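Local structure of putative peptidase (Chlamydophila abortus, 3CE2) at residues T199-N204 against S219-L224; E223-S228 against F313-A318. The protein is a putative zinc metalloprotease of the M3B oligopeptidase family, which probably cleaves small bioactive peptides. All blocks are in the same frame, centred on the assembly; numbering follows the deposited sequence.

Interaction 1 (T199-N204 against S219-L224)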
loop_
_atom_site.group_PDB
_atom_site.type_symbol
_atom_site.label_atom_id
_atom_site.label_comp_id
_atom_site.label_asym_id
_atom_site.label_seq_id
_atom_site.Cartn_x
_atom_site.Cartn_y
_atom_site.Cartn_z
ATOM N N THR A 199 -24.561 16.416 -14.809
ATOM C CA THR A 199 -25.248 17.707 -14.858
ATOM C C THR A 199 -25.259 18.386 -13.486
ATOM O O THR A 199 -25.488 17.732 -12.469
ATOM C CB THR A 199 -26.694 17.517 -15.288
ATOM O OG1 THR A 199 -26.743 16.522 -16.314
ATOM C CG2 THR A 199 -27.261 18.816 -15.810
ATOM N N ASP A 200 -25.042 19.697 -13.451
ATOM C CA ASP A 200 -25.167 20.422 -12.194
ATOM C C ASP A 200 -26.574 20.973 -11.983
ATOM O O ASP A 200 -27.488 20.694 -12.779
ATOM C CB ASP A 200 -24.067 21.482 -12.007
ATOM C CG ASP A 200 -24.128 22.615 -13.037
ATOM O OD1 ASP A 200 -25.152 22.758 -13.766
ATOM O OD2 ASP A 200 -23.119 23.365 -13.097
ATOM N N SER A 201 -26.765 21.713 -10.894
ATOM C CA SER A 201 -28.089 22.245 -10.577
ATOM C C SER A 201 -28.547 23.218 -11.632
ATOM O O SER A 201 -29.714 23.208 -12.016
ATOM C CB SER A 201 -28.100 22.938 -9.227
ATOM O OG SER A 201 -28.091 21.972 -8.204
ATOM N N GLU A 202 -27.626 24.061 -12.097
ATOM C CA GLU A 202 -27.939 25.002 -13.167
ATOM C C GLU A 202 -28.488 24.218 -14.342
ATOM O O GLU A 202 -29.678 24.290 -14.655
ATOM C CB GLU A 202 -26.708 25.811 -13.581
ATOM C CG GLU A 202 -25.974 26.490 -12.415
ATOM C CD GLU A 202 -26.903 27.263 -11.462
ATOM O OE1 GLU A 202 -27.747 26.624 -10.788
ATOM O OE2 GLU A 202 -26.772 28.510 -11.370
ATOM N N GLY A 203 -27.618 23.419 -14.944
ATOM C CA GLY A 203 -27.984 22.612 -16.095
ATOM C C GLY A 203 -26.802 22.524 -17.035
ATOM O O GLY A 203 -26.944 22.041 -18.152
ATOM N N ASN A 204 -25.645 23.012 -16.582
ATOM C CA ASN A 204 -24.379 22.791 -17.281
ATOM C C ASN A 204 -24.044 21.321 -17.255
ATOM O O ASN A 204 -24.017 20.721 -16.181
ATOM C CB ASN A 204 -23.219 23.502 -16.588
ATOM C CG ASN A 204 -23.505 24.939 -16.306
ATOM O OD1 ASN A 204 -24.431 25.528 -16.870
ATOM N ND2 ASN A 204 -22.710 25.528 -15.417
ATOM N N SER A 219 -18.199 16.841 -4.892
ATOM C CA SER A 219 -18.789 18.127 -5.206
ATOM C C SER A 219 -19.748 18.619 -4.140
ATOM O O SER A 219 -20.215 17.886 -3.255
ATOM C CB SER A 219 -19.510 18.111 -6.543
ATOM O OG SER A 219 -20.121 19.369 -6.783
ATOM N N THR A 220 -20.065 19.887 -4.276
ATOM C CA THR A 220 -20.894 20.581 -3.344
ATOM C C THR A 220 -22.312 20.635 -3.903
ATOM O O THR A 220 -23.273 20.887 -3.187
ATOM C CB THR A 220 -20.293 21.967 -3.163
ATOM O OG1 THR A 220 -20.124 22.215 -1.771
ATOM C CG2 THR A 220 -21.092 23.080 -3.905
ATOM N N ASP A 221 -22.430 20.343 -5.194
ATOM C CA ASP A 221 -23.703 20.357 -5.893
ATOM C C ASP A 221 -24.248 18.929 -5.954
ATOM O O ASP A 221 -23.744 18.074 -6.683
ATOM C CB ASP A 221 -23.477 20.947 -7.289
ATOM C CG ASP A 221 -24.750 21.050 -8.120
ATOM O OD1 ASP A 221 -25.637 20.165 -8.019
ATOM O OD2 ASP A 221 -24.839 22.019 -8.906
ATOM N N ARG A 222 -25.271 18.655 -5.167
ATOM C CA ARG A 222 -25.802 17.303 -5.116
ATOM C C ARG A 222 -26.190 16.740 -6.482
ATOM O O ARG A 222 -26.112 15.533 -6.703
ATOM C CB ARG A 222 -26.985 17.201 -4.164
ATOM C CG ARG A 222 -27.183 15.783 -3.666
ATOM C CD ARG A 222 -28.482 15.600 -2.933
ATOM N NE ARG A 222 -28.621 14.227 -2.460
ATOM C CZ ARG A 222 -29.730 13.735 -1.922
ATOM N NH1 ARG A 222 -30.795 14.512 -1.792
ATOM N NH2 ARG A 222 -29.776 12.474 -1.526
ATOM N N GLU A 223 -26.611 17.604 -7.397
ATOM C CA GLU A 223 -27.131 17.142 -8.686
ATOM C C GLU A 223 -26.000 16.589 -9.560
ATOM O O GLU A 223 -26.189 15.620 -10.315
ATOM C CB GLU A 223 -27.848 18.284 -9.413
ATOM C CG GLU A 223 -28.577 17.868 -10.688
ATOM C CD GLU A 223 -29.840 17.032 -10.423
ATOM O OE1 GLU A 223 -30.306 16.946 -9.254
ATOM O OE2 GLU A 223 -30.370 16.458 -11.400
ATOM N N LEU A 224 -24.839 17.236 -9.452
ATOM C CA LEU A 224 -23.617 16.794 -10.071
ATOM C C LEU A 224 -23.211 15.449 -9.481
ATOM O O LEU A 224 -22.898 14.518 -10.229
ATOM C CB LEU A 224 -22.519 17.832 -9.835
ATOM C CG LEU A 224 -21.282 17.822 -10.741
ATOM C CD1 LEU A 224 -21.713 17.905 -12.179
ATOM C CD2 LEU A 224 -20.320 18.970 -10.398
#
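Ser201 meets the carboxylate of Asp221 with both its backbone amide and its hydroxyl, and this pairing is the tight centre of the contact. The amide reaches the syn lone pair of OD2 (Ser201 N to Asp221 OD2 2.8 Å) in a nearly straight bond, 166° at the hydrogen. Ser201 OG comes instead from above the carboxylate plane, 3.1 Å from Asp221 OD1. Glu223 N also donates to Asp221 OD1, at 2.8 Å, making Asp221 the N-cap of helix 222-237; Leu224 N adds a weak bond. Aspartate suits an N-cap because its short side chain, here with CG anti to the backbone N (chi1 -179°), can turn its carboxylate back to the first-turn amides, leaving OD2 for Ser201 N. Beside it, Leu224 lays CD1 against the Thr199 carbonyl and Asp200. The far end of the loop, Glu202 to Asn204, turns to solvent and is shaped by an Asx motif: Asp200 OD1 accepts from Gly203 N at 2.8 Å and weakly from Asn204 N. At a phi of 145° a CB on Gly203 would meet Glu202 O, so glycine fits. The donors and helix N-terminus would be expected to stabilise the charge of Asp221, partly opposed by the nearby Asp200 carboxylate.

Interaction 2 (E223-S228 against F313-A318)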
loop_
_atom_site.group_PDB
_atom_site.type_symbol
_atom_site.label_atom_id
_atom_site.label_comp_id
_atom_site.label_asym_id
_atom_site.label_seq_id
_atom_site.Cartn_x
_atom_site.Cartn_y
_atom_site.Cartn_z
ATOM N N GLU A 223 -26.611 17.604 -7.397
ATOM C CA GLU A 223 -27.131 17.142 -8.686
ATOM C C GLU A 223 -26.000 16.589 -9.560
ATOM O O GLU A 223 -26.189 15.620 -10.315
ATOM C CB GLU A 223 -27.848 18.284 -9.413
ATOM C CG GLU A 223 -28.577 17.868 -10.688
ATOM C CD GLU A 223 -29.840 17.032 -10.423
ATOM O OE1 GLU A 223 -30.306 16.946 -9.254
ATOM O OE2 GLU A 223 -30.370 16.458 -11.400
ATOM N N LEU A 224 -24.839 17.236 -9.452
ATOM C CA LEU A 224 -23.617 16.794 -10.071
ATOM C C LEU A 224 -23.211 15.449 -9.481
ATOM O O LEU A 224 -22.898 14.518 -10.229
ATOM C CB LEU A 224 -22.519 17.832 -9.835
ATOM C CG LEU A 224 -21.282 17.822 -10.741
ATOM C CD1 LEU A 224 -21.713 17.905 -12.179
ATOM C CD2 LEU A 224 -20.320 18.970 -10.398
ATOM N N ARG A 225 -23.232 15.334 -8.149
ATOM C CA ARG A 225 -22.853 14.076 -7.512
ATOM C C ARG A 225 -23.769 12.981 -8.021
ATOM O O ARG A 225 -23.330 11.891 -8.376
ATOM C CB ARG A 225 -22.958 14.167 -5.994
ATOM C CG ARG A 225 -22.010 15.159 -5.349
ATOM C CD ARG A 225 -21.717 14.805 -3.889
ATOM N NE ARG A 225 -22.939 14.718 -3.082
ATOM C CZ ARG A 225 -23.523 15.745 -2.463
ATOM N NH1 ARG A 225 -22.996 16.964 -2.550
ATOM N NH2 ARG A 225 -24.643 15.547 -1.766
ATOM N N LYS A 226 -25.051 13.296 -8.099
ATOM C CA LYS A 226 -26.054 12.308 -8.442
ATOM C C LYS A 226 -25.961 11.860 -9.894
ATOM O O LYS A 226 -25.961 10.636 -10.163
ATOM C CB LYS A 226 -27.442 12.847 -8.145
ATOM C CG LYS A 226 -28.562 11.918 -8.470
ATOM C CD LYS A 226 -29.881 12.670 -8.497
ATOM C CE LYS A 226 -30.841 11.936 -9.438
ATOM N NZ LYS A 226 -32.298 12.260 -9.306
ATOM N N THR A 227 -25.888 12.809 -10.837
ATOM C CA THR A 227 -25.908 12.413 -12.274
ATOM C C THR A 227 -24.589 11.790 -12.707
ATOM O O THR A 227 -24.541 11.000 -13.644
ATOM C CB THR A 227 -26.226 13.564 -13.212
ATOM O OG1 THR A 227 -25.380 14.671 -12.879
ATOM C CG2 THR A 227 -27.691 13.966 -13.095
ATOM N N SER A 228 -23.536 12.132 -11.978
ATOM C CA SER A 228 -22.219 11.562 -12.166
ATOM C C SER A 228 -22.171 10.100 -11.725
ATOM O O SER A 228 -21.815 9.205 -12.498
ATOM C CB SER A 228 -21.227 12.383 -11.366
ATOM O OG SER A 228 -19.943 11.859 -11.539
ATOM N N PHE A 313 -25.506 6.586 -1.986
ATOM C CA PHE A 313 -24.081 6.347 -2.119
ATOM C C PHE A 313 -23.359 7.559 -2.657
ATOM O O PHE A 313 -22.184 7.739 -2.370
ATOM C CB PHE A 313 -23.804 5.174 -3.026
ATOM C CG PHE A 313 -23.887 3.869 -2.349
ATOM C CD1 PHE A 313 -23.044 3.584 -1.265
ATOM C CD2 PHE A 313 -24.772 2.901 -2.805
ATOM C CE1 PHE A 313 -23.083 2.352 -0.628
ATOM C CE2 PHE A 313 -24.835 1.645 -2.179
ATOM C CZ PHE A 313 -23.985 1.367 -1.084
ATOM N N TYR A 314 -24.048 8.394 -3.433
ATOM C CA TYR A 314 -23.389 9.576 -3.974
ATOM C C TYR A 314 -23.381 10.720 -2.984
ATOM O O TYR A 314 -23.049 11.847 -3.334
ATOM C CB TYR A 314 -23.985 9.998 -5.314
ATOM C CG TYR A 314 -25.489 10.139 -5.348
ATOM C CD1 TYR A 314 -26.112 11.309 -4.929
ATOM C CD2 TYR A 314 -26.280 9.120 -5.829
ATOM C CE1 TYR A 314 -27.494 11.448 -4.979
ATOM C CE2 TYR A 314 -27.654 9.243 -5.881
ATOM C CZ TYR A 314 -28.248 10.418 -5.448
ATOM O OH TYR A 314 -29.602 10.542 -5.501
ATOM N N ASP A 315 -23.729 10.437 -1.738
ATOM C CA ASP A 315 -23.726 11.489 -0.738
ATOM C C ASP A 315 -22.546 11.305 0.183
ATOM O O ASP A 315 -22.087 12.252 0.833
ATOM C CB ASP A 315 -25.035 11.472 0.032
ATOM C CG ASP A 315 -26.185 11.987 -0.803
ATOM O OD1 ASP A 315 -26.035 13.099 -1.381
ATOM O OD2 ASP A 315 -27.213 11.275 -0.909
ATOM N N VAL A 316 -22.046 10.072 0.184
ATOM C CA VAL A 316 -20.968 9.619 1.049
ATOM C C VAL A 316 -19.731 10.538 1.119
ATOM O O VAL A 316 -19.115 10.647 2.176
ATOM C CB VAL A 316 -20.517 8.209 0.614
ATOM C CG1 VAL A 316 -19.226 7.839 1.280
ATOM C CG2 VAL A 316 -21.623 7.159 0.887
ATOM N N TYR A 317 -19.356 11.200 0.026
ATOM C CA TYR A 317 -18.132 12.005 0.071
ATOM C C TYR A 317 -18.384 13.506 -0.016
ATOM O O TYR A 317 -17.453 14.298 -0.117
ATOM C CB TYR A 317 -17.091 11.520 -0.960
ATOM C CG TYR A 317 -16.751 10.040 -0.807
ATOM C CD1 TYR A 317 -16.011 9.576 0.283
ATOM C CD2 TYR A 317 -17.194 9.106 -1.739
ATOM C CE1 TYR A 317 -15.722 8.214 0.431
ATOM C CE2 TYR A 317 -16.916 7.750 -1.606
ATOM C CZ TYR A 317 -16.180 7.304 -0.526
ATOM O OH TYR A 317 -15.916 5.944 -0.403
ATOM N N ALA A 318 -19.651 13.898 0.043
ATOM C CA ALA A 318 -20.017 15.310 0.098
ATOM C C ALA A 318 -19.338 15.969 1.289
ATOM O O ALA A 318 -19.204 15.350 2.345
ATOM C CB ALA A 318 -21.512 15.443 0.228
#
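Lys226 lies over one face of the Tyr314 ring, its CA 3.8 Å from the ring centroid and 14° off the normal, a CH-pi contact. The aliphatic chain then runs alongside the ring in the same direction: CB sits over CE1, and CG comes 3.4 Å from Tyr314 CZ before the amine continues away from the loop. A long lysine suits this place because its methylenes can cover an aromatic face while its charge is carried past the contact. Tyr314 holds its ring against the helix with CG between the backbone N and the carbonyl carbon (chi1 51°), and its ring is also stacked with that of His312, a zinc ligand.

Arg225, from the same helix, binds a backbone carbonyl and a carboxylate of loop 313-318. Its chain bends at chi3, which brings NE to 2.9 Å from Tyr314 O in a bent bond, 142° at the hydrogen; NE lies in the carbonyl plane, and Tyr314 O in the guanidinium plane. NH2 makes a nearly straight hydrogen bond, part of a salt bridge, to Asp315 OD1 (2.8 Å), approaching nearly along its C-O bond; the two groups are steeply inclined and share this one oxygen. Here helix 222-237 packs on the loop between helices 292-306 and 330-340, within the M3 peptidase region, where a type I turn runs from Asp315 to Ala318. The turn sets Ala318 CB over the centre of the guanidinium, a small methyl that covers the face while the edge makes the polar bonds. Arg225 NH1 reaches back to Ser219 O, while Asp315 OD2 accepts from His312 N.

Interactions 1 and 2 lie with their centres about 9 Å apart, on the same side of the chain's centre, and both use helix 222-237. Along the chain the hairpin loop 199-204, between strands 197-199 and 205-207, comes first, then the start of the helix, and much later loop 313-318. Residues 219-224 belong to interaction 1 and residues 223-228 to interaction 2, with Glu223 and Leu224 common to both. Direct ties join them: Thr199 N probably hydrogen-bonds Thr227 OG1, and a salt bridge runs from Arg222 to Asp315. The first helical turns thus link an exposed hairpin to a buried loop that follows the zinc ligands Asp310 and His312.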